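PDB 2XQ0: leukotriene A-4 hydrolase from Saccharomyces cerevisiae, which removes N-terminal residues, preferentially from di- and tripeptides, as a zinc-dependent aminopeptidase of the M1 family and, in vitro, weakly hydrolyses epoxides such as leukotriene A4. Local coordinates for residues 16-21 / 158-163; 145-150 / 315-320. All blocks are in the same frame, centred on the assembly; numbering follows the deposited sequence.

Contact 1: residues 16-21 / 158-163; sequences EYDQST and FDTPSV
With its CG trans to the backbone N (chi1 -179°), Asp18 reaches across to Thr160, whose OG1 is likewise swung away from its own backbone N (chi1 162°), and the two polar ends meet. Thr160 OG1 donates to Asp18 OD2 over a short 2.5 Å, and the carboxylate oxygen receives it on its anti lone pair. The two side chains run past one another in opposite directions; OD2 also lies 3.4 Å from Pro161 CD.

Both partners are held by their own backbones. Asp18 OD1 accepts from Ser20 N at 2.9 Å, met from above the carboxylate plane, and Thr160 OG1 in turn accepts from Ser162 N at 3.1 Å. That hydroxyl therefore gives one bond and takes another, which fixes its rotation. A water donates to both Asp18 OD2 (2.8 Å) and Asp159 O, and a second one ties Glu16 O to Ser162 OG.

Beside this polar centre Thr21 turns its CG2 methyl to Thr160 CB, 4.1 Å away, while its hydroxyl bonds to Asp70; the carboxylate of Asp159 pairs with Arg152. What results is an Asx turn facing an ST turn, each inside a type I beta turn, which joins the loop ahead of strand 28-40 to the one ahead of strand 165-172, its parallel neighbour in the large sheet of the N-terminal domain.

Contact 2: residues 145-150 / 315-320; sequences QLEAIH and CSWNHF. With BES (2-(3-amino-2-hydroxy-4-phenyl-butyrylamino)-4-methyl-pentanoic acid), chain B.
Glu147 and Phe320 meet in the substrate pocket of this M1 aminopeptidase, where a loop of the N-terminal domain faces the loop leading into helix 321-339, the helix that carries the zinc ligand Glu324. Along 145-150, Gln145 of the substrate-binding site comes first, its side chain against Met276. Glu147 is the residue of this loop that grips the inhibitor bestatin, which is also hydrogen-bonded to Gly274, Glu277 and Tyr390. Its CG is trans to the backbone N (chi1 -163°) and the chain stays extended beyond, which carries the carboxylate up to the inhibitor: OE1 accepts from the amine N2 of BES at 2.8 Å. CG and CD meanwhile lie over one face of the inhibitor's phenyl ring, with CD 3.5 Å from BES C9. The other oxygen, OE2, comes to the edge of the Phe320 ring, 3.4 Å from CE1, with carboxylate and ring planes 82° apart. An edge of ring hydrogens turned to a carboxylate oxygen is probably mildly favourable.

A cis peptide bond leads from Glu147 to Ala148, whose methyl sits squarely over one face of Trp317: CB is 3.7 Å from the centroid of the six-membered ring and 12° off its normal, a CH-pi contact. Ala148 O approaches Trp317 CZ2 to 3.4 Å. Tyr205 meets the same indole edge-to-face. Ile149 follows, laying its CG2 methyl obliquely against the pyrrole side of the indole. The loop closes on itself as His150 N bonds to Leu146 O. Within 315-320, Phe320 CD1 lies in the indole plane at the edge of Trp317.

Both contacts are buried, their centres about 8 Å apart, but contact 2 lies nearer the centre of the chain (about 11 Å against 19 Å for contact 1) and borders the active site, whereas the Pro161 side chain of contact 1 is about 11 Å from bestatin. Segments 145-150 and 158-163 belong to one long connection between strands 141-144 and 165-172. The chemistry differs accordingly: contact 1 is polar, with a hydroxyl-carboxylate bond and bridging waters, while contact 2 is mostly aromatic packing, with one oxygen of its carboxylate given to the inhibitor. They join directly through probable hydrogen bonds of 2.6 Å, Ser162 OG to Cys315 O and Glu16 OE2 to His319 NE2, linking both segments of contact 1 to 315-320.

Contact 1: residues 16-21 / 158-163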
loop_
_atom_site.group_PDB
_atom_site.type_symbol
_atom_site.label_atom_id
_atom_site.label_comp_id
_atom_site.label_asym_id
_atom_site.label_seq_id
_atom_site.Cartn_x
_atom_site.Cartn_y
_atom_site.Cartn_z
ATOM N N GLU A 16 15.648 -4.438 -16.572
ATOM C CA GLU A 16 14.893 -5.473 -17.246
ATOM C C GLU A 16 13.605 -4.909 -17.825
ATOM O O GLU A 16 12.933 -4.081 -17.196
ATOM C CB GLU A 16 14.558 -6.569 -16.240
ATOM C CG GLU A 16 13.765 -7.720 -16.810
ATOM C CD GLU A 16 13.515 -8.792 -15.770
ATOM O OE1 GLU A 16 14.232 -9.814 -15.793
ATOM O OE2 GLU A 16 12.612 -8.610 -14.930
ATOM N N TYR A 17 13.256 -5.378 -19.014
ATOM C CA TYR A 17 12.072 -4.891 -19.711
ATOM C C TYR A 17 10.780 -5.127 -18.925
ATOM O O TYR A 17 10.571 -6.204 -18.375
ATOM C CB TYR A 17 11.984 -5.543 -21.112
ATOM C CG TYR A 17 11.062 -4.774 -22.033
ATOM C CD1 TYR A 17 11.554 -3.764 -22.838
ATOM C CD2 TYR A 17 9.701 -5.033 -22.064
ATOM C CE1 TYR A 17 10.732 -3.050 -23.676
ATOM C CE2 TYR A 17 8.850 -4.307 -22.900
ATOM C CZ TYR A 17 9.379 -3.313 -23.700
ATOM O OH TYR A 17 8.574 -2.569 -24.534
ATOM N N ASP A 18 9.916 -4.107 -18.875
ATOM C CA ASP A 18 8.626 -4.192 -18.207
ATOM C C ASP A 18 7.538 -4.756 -19.133
ATOM O O ASP A 18 7.042 -4.051 -20.012
ATOM C CB ASP A 18 8.216 -2.781 -17.746
ATOM C CG ASP A 18 6.907 -2.756 -17.013
ATOM O OD1 ASP A 18 6.246 -3.817 -16.912
ATOM O OD2 ASP A 18 6.553 -1.658 -16.518
ATOM N N GLN A 19 7.132 -5.996 -18.885
ATOM C CA GLN A 19 6.162 -6.708 -19.729
ATOM C C GLN A 19 4.704 -6.274 -19.522
ATOM O O GLN A 19 3.810 -6.767 -20.219
ATOM C CB GLN A 19 6.246 -8.207 -19.440
ATOM C CG GLN A 19 7.616 -8.818 -19.716
ATOM C CD GLN A 19 7.881 -8.968 -21.184
ATOM O OE1 GLN A 19 6.986 -9.323 -21.947
ATOM N NE2 GLN A 19 9.114 -8.708 -21.596
ATOM N N SER A 20 4.463 -5.382 -18.558
ATOM C CA SER A 20 3.099 -4.958 -18.226
ATOM C C SER A 20 2.683 -3.681 -18.944
ATOM O O SER A 20 1.598 -3.165 -18.684
ATOM C CB SER A 20 2.949 -4.728 -16.714
ATOM O OG SER A 20 3.145 -5.933 -15.996
ATOM N N THR A 21 3.538 -3.152 -19.820
ATOM C CA THR A 21 3.156 -1.965 -20.603
ATOM C C THR A 21 3.053 -2.314 -22.084
ATOM O O THR A 21 3.785 -3.163 -22.591
ATOM C CB THR A 21 4.133 -0.787 -20.421
ATOM O OG1 THR A 21 3.711 0.322 -21.219
ATOM C CG2 THR A 21 5.521 -1.165 -20.849
ATOM N N PHE A 158 3.138 6.554 -20.801
ATOM C CA PHE A 158 4.029 5.400 -20.727
ATOM C C PHE A 158 3.876 4.851 -19.314
ATOM O O PHE A 158 4.622 5.231 -18.405
ATOM C CB PHE A 158 5.461 5.835 -20.967
ATOM C CG PHE A 158 5.712 6.379 -22.345
ATOM C CD1 PHE A 158 5.733 5.541 -23.445
ATOM C CD2 PHE A 158 5.942 7.725 -22.540
ATOM C CE1 PHE A 158 5.979 6.035 -24.716
ATOM C CE2 PHE A 158 6.195 8.221 -23.816
ATOM C CZ PHE A 158 6.210 7.373 -24.902
ATOM N N ASP A 159 2.884 3.986 -19.120
ATOM C CA ASP A 159 2.489 3.527 -17.780
ATOM C C ASP A 159 3.385 2.397 -17.270
ATOM O O ASP A 159 2.946 1.245 -17.105
ATOM C CB ASP A 159 1.009 3.096 -17.758
ATOM C CG ASP A 159 0.473 2.890 -16.345
ATOM O OD1 ASP A 159 1.186 3.210 -15.368
ATOM O OD2 ASP A 159 -0.680 2.413 -16.199
ATOM N N THR A 160 4.642 2.743 -17.006
ATOM C CA THR A 160 5.604 1.791 -16.447
ATOM C C THR A 160 6.444 2.498 -15.378
ATOM O O THR A 160 6.731 3.687 -15.491
ATOM C CB THR A 160 6.501 1.148 -17.561
ATOM O OG1 THR A 160 7.674 0.579 -16.976
ATOM C CG2 THR A 160 6.916 2.170 -18.585
ATOM N N PRO A 161 6.817 1.775 -14.316
ATOM C CA PRO A 161 7.637 2.450 -13.304
ATOM C C PRO A 161 9.069 2.711 -13.793
ATOM O O PRO A 161 9.818 3.425 -13.119
ATOM C CB PRO A 161 7.588 1.497 -12.111
ATOM C CG PRO A 161 7.182 0.157 -12.678
ATOM C CD PRO A 161 6.288 0.477 -13.853
ATOM N N SER A 162 9.422 2.173 -14.964
ATOM C CA SER A 162 10.680 2.509 -15.626
ATOM C C SER A 162 10.717 3.935 -16.158
ATOM O O SER A 162 11.793 4.485 -16.370
ATOM C CB SER A 162 10.992 1.540 -16.779
ATOM O OG SER A 162 11.471 0.301 -16.294
ATOM N N VAL A 163 9.553 4.542 -16.383
ATOM C CA VAL A 163 9.531 5.906 -16.912
ATOM C C VAL A 163 9.200 6.907 -15.815
ATOM O O VAL A 163 8.157 6.791 -15.190
ATOM C CB VAL A 163 8.519 6.030 -18.068
ATOM C CG1 VAL A 163 8.384 7.484 -18.544
ATOM C CG2 VAL A 163 8.948 5.128 -19.223
HETATM O O HOH W 1 12.719 -1.416 -18.103
HETATM O O HOH W 2 3.829 -1.259 -15.991
#

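Contact 2: residues 145-150 / 315-320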
loop_
_atom_site.group_PDB
_atom_site.type_symbol
_atom_site.label_atom_id
_atom_site.label_comp_id
_atom_site.label_asym_id
_atom_site.label_seq_id
_atom_site.Cartn_x
_atom_site.Cartn_y
_atom_site.Cartn_z
ATOM N N GLN A 145 -6.423 6.196 -7.378
ATOM C CA GLN A 145 -5.488 5.211 -6.862
ATOM C C GLN A 145 -4.950 4.524 -8.115
ATOM O O GLN A 145 -5.688 3.807 -8.793
ATOM C CB GLN A 145 -6.198 4.202 -5.957
ATOM C CG GLN A 145 -5.406 2.915 -5.731
ATOM C CD GLN A 145 -4.073 3.177 -5.063
ATOM O OE1 GLN A 145 -4.015 3.815 -4.011
ATOM N NE2 GLN A 145 -2.993 2.703 -5.677
ATOM N N LEU A 146 -3.689 4.782 -8.450
ATOM C CA LEU A 146 -3.153 4.375 -9.752
ATOM C C LEU A 146 -2.289 3.116 -9.721
ATOM O O LEU A 146 -2.099 2.436 -10.747
ATOM C CB LEU A 146 -2.385 5.532 -10.411
ATOM C CG LEU A 146 -3.152 6.847 -10.530
ATOM C CD1 LEU A 146 -2.405 7.829 -11.440
ATOM C CD2 LEU A 146 -4.566 6.605 -11.029
ATOM N N GLU A 147 -1.763 2.779 -8.556
ATOM C CA GLU A 147 -0.868 1.614 -8.493
ATOM C C GLU A 147 -1.691 0.339 -8.639
ATOM O O GLU A 147 -2.745 0.234 -8.026
ATOM C CB GLU A 147 -0.105 1.595 -7.165
ATOM C CG GLU A 147 1.136 0.684 -7.161
ATOM C CD GLU A 147 1.924 0.835 -5.862
ATOM O OE1 GLU A 147 1.515 1.671 -5.043
ATOM O OE2 GLU A 147 2.922 0.127 -5.657
ATOM N N ALA A 148 -1.240 -0.621 -9.452
ATOM C CA ALA A 148 0.026 -0.570 -10.174
ATOM C C ALA A 148 -0.091 -0.029 -11.601
ATOM O O ALA A 148 0.738 0.783 -12.016
ATOM C CB ALA A 148 0.652 -1.956 -10.220
ATOM N N ILE A 149 -1.087 -0.498 -12.358
ATOM C CA ILE A 149 -1.257 -0.037 -13.749
ATOM C C ILE A 149 -2.607 0.620 -14.079
ATOM O O ILE A 149 -3.191 0.384 -15.143
ATOM C CB ILE A 149 -0.977 -1.159 -14.751
ATOM C CG1 ILE A 149 -1.902 -2.360 -14.499
ATOM C CG2 ILE A 149 0.517 -1.579 -14.652
ATOM C CD1 ILE A 149 -1.823 -3.432 -15.603
ATOM N N HIS A 150 -3.089 1.473 -13.188
ATOM C CA HIS A 150 -4.346 2.185 -13.445
ATOM C C HIS A 150 -4.120 3.618 -13.936
ATOM O O HIS A 150 -5.081 4.309 -14.294
ATOM C CB HIS A 150 -5.215 2.190 -12.182
ATOM C CG HIS A 150 -5.677 0.827 -11.774
ATOM N ND1 HIS A 150 -6.583 0.101 -12.517
ATOM C CD2 HIS A 150 -5.337 0.046 -10.723
ATOM C CE1 HIS A 150 -6.791 -1.066 -11.932
ATOM N NE2 HIS A 150 -6.054 -1.121 -10.837
ATOM N N CYS A 315 11.918 -1.145 -11.623
ATOM C CA CYS A 315 11.789 -0.933 -13.055
ATOM C C CYS A 315 10.560 -1.610 -13.640
ATOM O O CYS A 315 10.060 -1.194 -14.686
ATOM C CB CYS A 315 13.046 -1.422 -13.768
ATOM S SG CYS A 315 13.239 -3.191 -13.693
ATOM N N SER A 316 10.083 -2.658 -12.974
ATOM C CA SER A 316 8.902 -3.382 -13.423
ATOM C C SER A 316 8.255 -4.044 -12.232
ATOM O O SER A 316 8.812 -4.045 -11.136
ATOM C CB SER A 316 9.275 -4.451 -14.448
ATOM O OG SER A 316 9.705 -5.648 -13.828
ATOM N N TRP A 317 7.094 -4.645 -12.448
ATOM C CA TRP A 317 6.368 -5.266 -11.347
ATOM C C TRP A 317 6.911 -6.659 -10.993
ATOM O O TRP A 317 6.487 -7.259 -10.017
ATOM C CB TRP A 317 4.861 -5.246 -11.615
ATOM C CG TRP A 317 4.420 -3.821 -11.920
ATOM C CD1 TRP A 317 4.026 -3.325 -13.130
ATOM C CD2 TRP A 317 4.426 -2.705 -11.013
ATOM N NE1 TRP A 317 3.762 -1.971 -13.026
ATOM C CE2 TRP A 317 4.003 -1.569 -11.738
ATOM C CE3 TRP A 317 4.736 -2.561 -9.653
ATOM C CZ2 TRP A 317 3.869 -0.308 -11.145
ATOM C CZ3 TRP A 317 4.615 -1.309 -9.070
ATOM C CH2 TRP A 317 4.181 -0.204 -9.807
ATOM N N ASN A 318 7.881 -7.141 -11.768
ATOM C CA ASN A 318 8.638 -8.341 -11.395
ATOM C C ASN A 318 9.561 -8.118 -10.220
ATOM O O ASN A 318 9.956 -9.070 -9.567
ATOM C CB ASN A 318 9.514 -8.820 -12.553
ATOM C CG ASN A 318 8.745 -9.550 -13.616
ATOM O OD1 ASN A 318 7.554 -9.823 -13.472
ATOM N ND2 ASN A 318 9.443 -9.926 -14.678
ATOM N N HIS A 319 9.938 -6.865 -9.989
ATOM C CA HIS A 319 10.933 -6.517 -8.963
ATOM C C HIS A 319 10.320 -5.602 -7.895
ATOM O O HIS A 319 10.991 -4.740 -7.312
ATOM C CB HIS A 319 12.153 -5.862 -9.620
ATOM C CG HIS A 319 12.751 -6.703 -10.697
ATOM N ND1 HIS A 319 13.674 -7.693 -10.436
ATOM C CD2 HIS A 319 12.500 -6.758 -12.024
ATOM C CE1 HIS A 319 13.985 -8.304 -11.565
ATOM N NE2 HIS A 319 13.283 -7.758 -12.544
ATOM N N PHE A 320 9.025 -5.802 -7.673
ATOM C CA PHE A 320 8.232 -5.023 -6.727
ATOM C C PHE A 320 8.818 -5.079 -5.313
ATOM O O PHE A 320 8.630 -4.150 -4.525
ATOM C CB PHE A 320 6.800 -5.562 -6.737
ATOM C CG PHE A 320 5.825 -4.745 -5.932
ATOM C CD1 PHE A 320 5.760 -3.367 -6.086
ATOM C CD2 PHE A 320 4.923 -5.371 -5.070
ATOM C CE1 PHE A 320 4.837 -2.609 -5.360
ATOM C CE2 PHE A 320 4.002 -4.625 -4.343
ATOM C CZ PHE A 320 3.966 -3.234 -4.494
HETATM N N2 BES B . 0.957 1.801 -2.261
HETATM C C1 BES B . 0.932 0.717 -1.301
HETATM C C6 BES B . -0.402 -0.028 -1.383
HETATM C C7 BES B . -0.555 -0.675 -2.742
HETATM C C8 BES B . 0.501 -1.400 -3.283
HETATM C C12 BES B . -1.739 -0.531 -3.458
HETATM C C9 BES B . 0.368 -1.991 -4.534
HETATM C C11 BES B . -1.870 -1.122 -4.712
HETATM C C10 BES B . -0.816 -1.854 -5.250
HETATM C C2 BES B . 1.158 1.234 0.125
HETATM O O2 BES B . 2.376 1.969 0.310
HETATM C C3 BES B . 1.154 0.046 1.027
HETATM O O3 BES B . 2.091 -0.756 1.044
HETATM N N1 BES B . 0.030 0.003 1.731
HETATM C C4 BES B . -0.377 -0.981 2.713
HETATM C C13 BES B . -0.002 -0.329 4.039
HETATM C C14 BES B . 0.859 -1.227 4.917
HETATM C C15 BES B . 1.627 -0.387 5.931
HETATM C C16 BES B . 1.807 -2.095 4.093
HETATM C C5 BES B . -1.873 -1.079 2.623
HETATM O O1 BES B . -2.434 -2.141 2.974
HETATM O O4 BES B . -2.507 -0.084 2.189
#